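Local coordinates for protein glycosyl hydrolase, family 38 (Enterococcus faecalis, PDB 5KBP) that is a family 38 glycoside hydrolase that binds metal and probably acts as an alpha-mannosidase, removing mannose from carbohydrates, at residues V419-V424 with Y489-L494. Sequence-based numbering, arbitrary orientation.
Sequences VVTVEV and YLTVEL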
# COMPACT_ATOMS: atom_id res chain seq x y z
N VAL A 419 -32.75 -5.15 13.94
CA VAL A 419 -32.62 -4.48 15.23
C VAL A 419 -31.38 -3.59 15.15
O VAL A 419 -30.25 -4.07 15.17
CB VAL A 419 -32.51 -5.48 16.38
CG1 VAL A 419 -32.23 -4.76 17.69
CG2 VAL A 419 -33.78 -6.30 16.49
N VAL A 420 -31.60 -2.28 15.05
CA VAL A 420 -30.56 -1.33 14.70
C VAL A 420 -29.99 -0.70 15.97
O VAL A 420 -30.66 -0.62 17.01
CB VAL A 420 -31.10 -0.24 13.74
CG1 VAL A 420 -29.96 0.51 13.07
CG2 VAL A 420 -32.01 -0.87 12.71
N THR A 421 -28.74 -0.27 15.88
CA THR A 421 -28.05 0.47 16.94
C THR A 421 -27.64 1.83 16.39
O THR A 421 -27.05 1.91 15.31
CB THR A 421 -26.83 -0.31 17.45
OG1 THR A 421 -27.22 -1.16 18.54
CG2 THR A 421 -25.72 0.64 17.90
N VAL A 422 -27.96 2.89 17.13
CA VAL A 422 -27.68 4.26 16.72
C VAL A 422 -26.99 4.98 17.87
O VAL A 422 -27.50 4.99 18.99
CB VAL A 422 -28.96 5.01 16.31
CG1 VAL A 422 -28.65 6.48 16.04
CG2 VAL A 422 -29.59 4.36 15.09
N GLU A 423 -25.83 5.57 17.59
CA GLU A 423 -25.10 6.35 18.59
C GLU A 423 -25.46 7.82 18.41
O GLU A 423 -25.32 8.37 17.32
CB GLU A 423 -23.59 6.14 18.45
CG GLU A 423 -22.81 6.50 19.71
CD GLU A 423 -21.32 6.27 19.55
OE1 GLU A 423 -20.83 6.29 18.40
OE2 GLU A 423 -20.63 6.06 20.57
N VAL A 424 -25.94 8.44 19.49
CA VAL A 424 -26.43 9.81 19.46
C VAL A 424 -25.65 10.63 20.47
O VAL A 424 -25.55 10.25 21.64
CB VAL A 424 -27.94 9.88 19.75
CG1 VAL A 424 -28.44 11.32 19.66
CG2 VAL A 424 -28.71 8.99 18.78
N TYR A 489 -21.90 10.26 24.38
CA TYR A 489 -22.69 9.58 23.36
C TYR A 489 -23.60 8.55 24.01
O TYR A 489 -23.20 7.85 24.95
CB TYR A 489 -21.80 8.91 22.32
CG TYR A 489 -20.94 9.87 21.55
CD1 TYR A 489 -21.40 10.47 20.39
CD2 TYR A 489 -19.66 10.18 21.98
CE1 TYR A 489 -20.61 11.36 19.68
CE2 TYR A 489 -18.86 11.07 21.28
CZ TYR A 489 -19.34 11.65 20.13
OH TYR A 489 -18.56 12.53 19.42
N LEU A 490 -24.82 8.46 23.50
CA LEU A 490 -25.78 7.46 23.94
C LEU A 490 -26.08 6.52 22.78
O LEU A 490 -26.30 6.97 21.65
CB LEU A 490 -27.07 8.12 24.44
CG LEU A 490 -27.85 7.32 25.49
CD1 LEU A 490 -26.93 6.96 26.65
CD2 LEU A 490 -29.05 8.10 25.98
N THR A 491 -26.06 5.22 23.06
CA THR A 491 -26.29 4.19 22.05
C THR A 491 -27.69 3.63 22.25
O THR A 491 -27.97 2.96 23.25
CB THR A 491 -25.23 3.09 22.16
OG1 THR A 491 -23.94 3.64 21.90
CG2 THR A 491 -25.51 1.98 21.17
N VAL A 492 -28.58 3.91 21.29
CA VAL A 492 -29.99 3.54 21.37
C VAL A 492 -30.25 2.39 20.42
O VAL A 492 -29.72 2.35 19.30
CB VAL A 492 -30.89 4.75 21.06
CG1 VAL A 492 -32.35 4.38 21.25
CG2 VAL A 492 -30.51 5.94 21.93
N GLU A 493 -31.08 1.44 20.86
CA GLU A 493 -31.41 0.25 20.09
C GLU A 493 -32.85 0.36 19.60
O GLU A 493 -33.77 0.53 20.40
CB GLU A 493 -31.22 -1.01 20.94
CG GLU A 493 -31.15 -2.30 20.15
CD GLU A 493 -30.81 -3.49 21.02
OE1 GLU A 493 -31.26 -3.53 22.18
OE2 GLU A 493 -30.08 -4.39 20.55
N LEU A 494 -33.04 0.26 18.28
CA LEU A 494 -34.36 0.33 17.67
C LEU A 494 -34.68 -0.97 16.96
O LEU A 494 -33.79 -1.67 16.47
CB LEU A 494 -34.45 1.50 16.68
CG LEU A 494 -34.33 2.92 17.24
CD1 LEU A 494 -34.56 3.95 16.14
CD2 LEU A 494 -35.32 3.13 18.38
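Glu423 lays its extended side chain across the start of Tyr489, with OE2 3.5 Å from Tyr489 CB and the carboxylate plane turned 43° from the ring. Glu423 CG stands anti to the backbone N (chi1 -159°), which puts it beside the carbonyl carbon, on the side of Tyr489 CB, 3.7 Å away; Arg471 forms a salt bridge with OE2 and a cation-pi contact with the Tyr489 ring, tying acid and aromatic together. On the same face the methyls of Thr421 and Thr491 meet diagonally, CG2 to CG2 at 3.5 Å. Further along, the stem of Glu493 runs against Val419, whose CG1 lies 3.6 Å from Glu493 CG, while Glu493 OE1 is held by Arg464 in a second salt bridge. The backbones beneath are antiparallel, with Val420–Leu494, Val422–Val492 and Val424–Leu490 as hydrogen-bonded pairs. The central pair is joined by Val422 N to Val492 O and Val492 N to Val422 O, both 2.8 Å. Valines and leucines of these three pairs form the other, buried face, where Val422, Val424 and Leu494 pack on Phe406 and Val492 and Leu494 on Val453. Strand 463-475 continues the sheet beyond 489-494. One face is polar, its two glutamates salt-bridged to arginines of strand 463-475, the other greasy and pressed against a second antiparallel sheet: the two-layer packing of a beta sandwich, in the first of the C-terminal domains of a family 38 glycoside hydrolase.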